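Local coordinates for antigen TpF1 (PDB 2FJC), which binds ferric iron as a mini-ferritin of the Dps family and may play a structural role in the outer membrane, at residues Val22-Val27 with Phe110-Thr115; Thr115-Thr120 with Gly134-Ile139. All blocks are in the same frame, centred on the assembly; numbering follows the deposited sequence.

Contact 1. Residues Val22-Val27 with Phe110-Thr115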
loop_
_atom_site.group_PDB
_atom_site.type_symbol
_atom_site.label_atom_id
_atom_site.label_comp_id
_atom_site.label_asym_id
_atom_site.label_seq_id
_atom_site.Cartn_x
_atom_site.Cartn_y
_atom_site.Cartn_z
ATOM N N VAL B 22 14.046 -9.645 -30.782
ATOM C CA VAL B 22 12.899 -8.753 -30.789
ATOM C C VAL B 22 11.806 -9.339 -31.674
ATOM O O VAL B 22 10.637 -9.391 -31.290
ATOM C CB VAL B 22 13.286 -7.355 -31.310
ATOM C CG1 VAL B 22 12.047 -6.514 -31.504
ATOM C CG2 VAL B 22 14.230 -6.690 -30.324
ATOM N N ALA B 23 12.200 -9.790 -32.856
ATOM C CA ALA B 23 11.269 -10.377 -33.792
ATOM C C ALA B 23 10.601 -11.625 -33.209
ATOM O O ALA B 23 9.385 -11.771 -33.282
ATOM C CB ALA B 23 11.985 -10.719 -35.086
ATOM N N ASP B 24 11.393 -12.518 -32.627
ATOM C CA ASP B 24 10.850 -13.738 -32.052
ATOM C C ASP B 24 9.935 -13.438 -30.878
ATOM O O ASP B 24 8.875 -14.048 -30.749
ATOM C CB ASP B 24 11.976 -14.686 -31.609
ATOM C CG ASP B 24 12.705 -15.337 -32.788
ATOM O OD1 ASP B 24 12.140 -15.394 -33.901
ATOM O OD2 ASP B 24 13.842 -15.814 -32.606
ATOM N N LEU B 25 10.344 -12.505 -30.022
ATOM C CA LEU B 25 9.543 -12.122 -28.867
ATOM C C LEU B 25 8.226 -11.530 -29.353
ATOM O O LEU B 25 7.163 -11.840 -28.811
ATOM C CB LEU B 25 10.285 -11.089 -28.010
ATOM C CG LEU B 25 11.051 -11.547 -26.761
ATOM C CD1 LEU B 25 11.145 -13.058 -26.673
ATOM C CD2 LEU B 25 12.432 -10.927 -26.784
ATOM N N GLY B 26 8.307 -10.685 -30.378
ATOM C CA GLY B 26 7.111 -10.068 -30.923
ATOM C C GLY B 26 6.130 -11.123 -31.394
ATOM O O GLY B 26 4.938 -11.068 -31.086
ATOM N N VAL B 27 6.638 -12.099 -32.139
ATOM C CA VAL B 27 5.806 -13.173 -32.652
ATOM C C VAL B 27 5.232 -14.016 -31.508
ATOM O O VAL B 27 4.058 -14.369 -31.519
ATOM C CB VAL B 27 6.613 -14.077 -33.620
ATOM C CG1 VAL B 27 5.810 -15.308 -33.972
ATOM C CG2 VAL B 27 6.947 -13.301 -34.895
ATOM N N PHE B 110 9.850 -21.631 -25.910
ATOM C CA PHE B 110 10.687 -21.117 -24.840
ATOM C C PHE B 110 12.072 -21.745 -24.959
ATOM O O PHE B 110 13.083 -21.071 -24.786
ATOM C CB PHE B 110 10.083 -21.445 -23.472
ATOM C CG PHE B 110 8.996 -20.488 -23.033
ATOM C CD1 PHE B 110 8.665 -19.374 -23.805
ATOM C CD2 PHE B 110 8.335 -20.684 -21.815
ATOM C CE1 PHE B 110 7.697 -18.470 -23.367
ATOM C CE2 PHE B 110 7.364 -19.782 -21.372
ATOM C CZ PHE B 110 7.045 -18.676 -22.148
ATOM N N GLU B 111 12.113 -23.040 -25.258
ATOM C CA GLU B 111 13.383 -23.734 -25.397
ATOM C C GLU B 111 14.135 -23.199 -26.612
ATOM O O GLU B 111 15.348 -23.020 -26.563
ATOM C CB GLU B 111 13.150 -25.246 -25.512
ATOM C CG GLU B 111 12.568 -25.848 -24.242
ATOM C CD GLU B 111 12.127 -27.296 -24.408
ATOM O OE1 GLU B 111 11.492 -27.614 -25.433
ATOM O OE2 GLU B 111 12.395 -28.111 -23.501
ATOM N N TYR B 112 13.416 -22.936 -27.696
ATOM C CA TYR B 112 14.054 -22.390 -28.877
ATOM C C TYR B 112 14.658 -21.034 -28.513
ATOM O O TYR B 112 15.807 -20.764 -28.853
ATOM C CB TYR B 112 13.050 -22.249 -30.027
ATOM C CG TYR B 112 13.462 -21.258 -31.091
ATOM C CD1 TYR B 112 13.168 -19.900 -30.957
ATOM C CD2 TYR B 112 14.153 -21.671 -32.233
ATOM C CE1 TYR B 112 13.549 -18.976 -31.931
ATOM C CE2 TYR B 112 14.540 -20.754 -33.215
ATOM C CZ TYR B 112 14.234 -19.407 -33.052
ATOM O OH TYR B 112 14.629 -18.478 -33.992
ATOM N N LEU B 113 13.895 -20.189 -27.822
ATOM C CA LEU B 113 14.408 -18.877 -27.413
ATOM C C LEU B 113 15.615 -19.031 -26.504
ATOM O O LEU B 113 16.592 -18.297 -26.621
ATOM C CB LEU B 113 13.346 -18.059 -26.667
ATOM C CG LEU B 113 12.297 -17.330 -27.506
ATOM C CD1 LEU B 113 11.326 -16.609 -26.597
ATOM C CD2 LEU B 113 12.989 -16.349 -28.433
ATOM N N SER B 114 15.539 -19.990 -25.591
ATOM C CA SER B 114 16.619 -20.233 -24.658
ATOM C C SER B 114 17.942 -20.532 -25.365
ATOM O O SER B 114 18.974 -19.965 -25.012
ATOM C CB SER B 114 16.255 -21.386 -23.731
ATOM O OG SER B 114 17.227 -21.554 -22.713
ATOM N N THR B 115 17.924 -21.416 -26.361
ATOM C CA THR B 115 19.158 -21.726 -27.059
ATOM C C THR B 115 19.628 -20.494 -27.851
ATOM O O THR B 115 20.825 -20.211 -27.924
ATOM C CB THR B 115 18.994 -22.948 -28.001
ATOM O OG1 THR B 115 18.128 -22.609 -29.085
ATOM C CG2 THR B 115 18.400 -24.126 -27.249
#

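Contact 2. Residues Thr115-Thr120 with Gly134-Ile139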
loop_
_atom_site.group_PDB
_atom_site.type_symbol
_atom_site.label_atom_id
_atom_site.label_comp_id
_atom_site.label_asym_id
_atom_site.label_seq_id
_atom_site.Cartn_x
_atom_site.Cartn_y
_atom_site.Cartn_z
ATOM N N THR B 115 17.924 -21.416 -26.361
ATOM C CA THR B 115 19.158 -21.726 -27.059
ATOM C C THR B 115 19.628 -20.494 -27.851
ATOM O O THR B 115 20.825 -20.211 -27.924
ATOM C CB THR B 115 18.994 -22.948 -28.001
ATOM O OG1 THR B 115 18.128 -22.609 -29.085
ATOM C CG2 THR B 115 18.400 -24.126 -27.249
ATOM N N ARG B 116 18.692 -19.751 -28.427
ATOM C CA ARG B 116 19.073 -18.566 -29.176
ATOM C C ARG B 116 19.654 -17.495 -28.251
ATOM O O ARG B 116 20.661 -16.873 -28.574
ATOM C CB ARG B 116 17.884 -18.012 -29.965
ATOM C CG ARG B 116 17.418 -18.974 -31.051
ATOM C CD ARG B 116 17.231 -18.265 -32.380
ATOM N NE ARG B 116 18.468 -17.648 -32.849
ATOM C CZ ARG B 116 19.562 -18.328 -33.178
ATOM N NH1 ARG B 116 20.646 -17.684 -33.593
ATOM N NH2 ARG B 116 19.570 -19.654 -33.100
ATOM N N PHE B 117 19.032 -17.294 -27.095
ATOM C CA PHE B 117 19.520 -16.304 -26.141
ATOM C C PHE B 117 20.886 -16.690 -25.599
ATOM O O PHE B 117 21.734 -15.833 -25.370
ATOM C CB PHE B 117 18.551 -16.130 -24.968
ATOM C CG PHE B 117 17.351 -15.277 -25.284
ATOM C CD1 PHE B 117 17.502 -14.010 -25.824
ATOM C CD2 PHE B 117 16.069 -15.731 -25.015
ATOM C CE1 PHE B 117 16.395 -13.209 -26.090
ATOM C CE2 PHE B 117 14.961 -14.936 -25.277
ATOM C CZ PHE B 117 15.126 -13.672 -25.817
ATOM N N SER B 118 21.098 -17.985 -25.387
ATOM C CA SER B 118 22.377 -18.460 -24.886
ATOM C C SER B 118 23.516 -18.110 -25.845
ATOM O O SER B 118 24.617 -17.787 -25.410
ATOM C CB SER B 118 22.339 -19.969 -24.663
ATOM O OG SER B 118 21.665 -20.289 -23.466
ATOM N N GLN B 119 23.253 -18.170 -27.145
ATOM C CA GLN B 119 24.288 -17.845 -28.114
ATOM C C GLN B 119 24.675 -16.383 -27.942
ATOM O O GLN B 119 25.851 -16.031 -27.999
ATOM C CB GLN B 119 23.796 -18.090 -29.541
ATOM C CG GLN B 119 23.250 -19.485 -29.753
ATOM C CD GLN B 119 22.680 -19.681 -31.145
ATOM O OE1 GLN B 119 22.013 -18.795 -31.691
ATOM N NE2 GLN B 119 22.928 -20.852 -31.723
ATOM N N THR B 120 23.674 -15.540 -27.722
ATOM C CA THR B 120 23.909 -14.125 -27.545
ATOM C C THR B 120 24.675 -13.869 -26.252
ATOM O O THR B 120 25.590 -13.049 -26.223
ATOM C CB THR B 120 22.594 -13.358 -27.509
ATOM O OG1 THR B 120 21.859 -13.633 -28.704
ATOM C CG2 THR B 120 22.856 -11.864 -27.423
ATOM N N GLY B 134 24.223 -9.353 -18.975
ATOM C CA GLY B 134 23.302 -9.332 -17.852
ATOM C C GLY B 134 21.838 -9.312 -18.264
ATOM O O GLY B 134 20.998 -9.986 -17.660
ATOM N N ILE B 135 21.522 -8.542 -19.295
ATOM C CA ILE B 135 20.162 -8.471 -19.776
ATOM C C ILE B 135 19.695 -9.838 -20.287
ATOM O O ILE B 135 18.635 -10.322 -19.888
ATOM C CB ILE B 135 20.026 -7.419 -20.905
ATOM C CG1 ILE B 135 20.140 -6.010 -20.312
ATOM C CG2 ILE B 135 18.701 -7.602 -21.655
ATOM C CD1 ILE B 135 20.118 -4.901 -21.355
ATOM N N ILE B 136 20.469 -10.462 -21.168
ATOM C CA ILE B 136 20.068 -11.766 -21.688
ATOM C C ILE B 136 20.037 -12.821 -20.592
ATOM O O ILE B 136 19.116 -13.628 -20.536
ATOM C CB ILE B 136 20.995 -12.248 -22.844
ATOM C CG1 ILE B 136 20.525 -11.638 -24.159
ATOM C CG2 ILE B 136 20.956 -13.761 -22.977
ATOM C CD1 ILE B 136 20.697 -10.186 -24.214
ATOM N N THR B 137 21.035 -12.813 -19.717
ATOM C CA THR B 137 21.078 -13.791 -18.637
ATOM C C THR B 137 19.831 -13.703 -17.744
ATOM O O THR B 137 19.310 -14.727 -17.310
ATOM C CB THR B 137 22.348 -13.610 -17.766
ATOM O OG1 THR B 137 23.516 -13.817 -18.573
ATOM C CG2 THR B 137 22.352 -14.606 -16.620
ATOM N N ASP B 138 19.356 -12.488 -17.467
ATOM C CA ASP B 138 18.167 -12.323 -16.633
ATOM C C ASP B 138 16.975 -12.986 -17.312
ATOM O O ASP B 138 16.165 -13.650 -16.671
ATOM C CB ASP B 138 17.847 -10.843 -16.396
ATOM C CG ASP B 138 18.757 -10.199 -15.354
ATOM O OD1 ASP B 138 19.467 -10.940 -14.634
ATOM O OD2 ASP B 138 18.748 -8.946 -15.250
ATOM N N ILE B 139 16.868 -12.780 -18.615
ATOM C CA ILE B 139 15.795 -13.357 -19.400
ATOM C C ILE B 139 15.958 -14.876 -19.427
ATOM O O ILE B 139 14.989 -15.613 -19.296
ATOM C CB ILE B 139 15.827 -12.794 -20.822
ATOM C CG1 ILE B 139 15.487 -11.300 -20.780
ATOM C CG2 ILE B 139 14.867 -13.560 -21.706
ATOM C CD1 ILE B 139 15.679 -10.572 -22.116
#

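Contact 1. Residues Val22-Val27 with Phe110-Thr115
Tyr112 swings CG opposite its own backbone N (chi1 159°), and this carries the phenol across to Asp24. Asp24 and Leu113 each keep CG beside the backbone N, and both side chains set out toward the partner helix. The Tyr112 hydroxyl donates a hydrogen bond to the carboxylate, with OH 3.1 Å from Asp24 OD2. The hydroxyl comes in on the syn side of that oxygen, 32° out of the carboxylate plane. The carboxylate lies at the edge of the ring, and the two planes are steeply inclined. OD2 also sits close to the ring carbon ortho to the hydroxyl, with Asp24 OD2 3.2 Å from Tyr112 CE1. The other oxygen, Asp24 OD1, accepts hydrogen bonds from Gly88 N and from Ser87 OG. The carboxylate is therefore held at both ends, and it ties the loop that carries Ser87 and Gly88 to the two helices.

Beside this polar link the contact is aliphatic. Leu113 spreads its two methyls over two residues of the facing helix. Leu113 CD2 lies 3.7 Å from Asp24 CB, and Leu113 CD1 lies 3.6 Å from Leu25 CD1. The same Leu25 side chain also packs on Phe62 and Ile65 of helix 44-71. The polar group thus borders buried apolar packing.

The axes of the two segments are 11.4 Å apart at closest approach and run nearly antiparallel, at 167°. This spacing is wide, and the surface buried between the segments is small, 165 Å². The gap is bridged by side chains, and Asp24 takes part through both CB and OD2. The contact joins helices 8-38 and 99-127 near the centre of the chain. Such long, nearly antiparallel helices packed around a hydrophobic core are characteristic of the ferritin-like four-helix bundle of Dps proteins.

Contact 2. Residues Thr115-Thr120 with Gly134-Ile139
Ile139 lays its CG2 methyl over one face of the Phe117 ring. Ile139 CG2 is 4.2 Å from the centroid of the Phe117 ring and 24° off the ring normal, a CH-pi contact displaced toward the rim. The nearest ring atom is Phe117 CE2, 3.8 Å from Ile139 CG2. Ile136 works closer to the backbone. Ile136 CG2 lies 3.9 Å from Phe117 CB and also rests near the Phe117 carbonyl oxygen. Ile136 CG1 meets the Thr120 methyl, CG2, at 4.0 Å and also comes obliquely near the Phe117 ring. Thr120 OG1 lies beside the backbone N (chi1 -56°), which puts the methyl CG2 anti to it. OG1 is hydrogen-bonded to His21 NE2.

His21 belongs to the second shell, and its ring also meets that of Phe117. Leu140 and Leu143, further along helix 130-154, pack on Phe117 too. The axes of the two segments come within 9.3 Å and cross at -155°.

Helices 99-127 and 130-154 follow each other in the chain and pair here as an antiparallel hairpin. Helix 8-38 covers Phe117 and Thr120 through Leu25 and Leu18. Helix 44-71 reaches Phe117 and Ile139 through Ile65.

Overall arrangement
Both contacts are buried and both use helix 99-127, which pairs with helix 8-38 in contact 1 and with helix 130-154 in contact 2. Their centres are 10 Å apart, and they share Thr115. The centre of contact 1 lies about 3 Å from the centre of the chain, that of contact 2 about 9 Å. The first mixes a polar link with leucine packing across widely spaced helices. The second is apolar, between closer helices that bury more surface. The two meet in the bundle interior, where Leu25 CD2 lies 4.0 Å from Phe117 CZ. Ile65 of helix 44-71 touches Leu25, Phe117 and Ile139, so helix 44-71 borders both contacts.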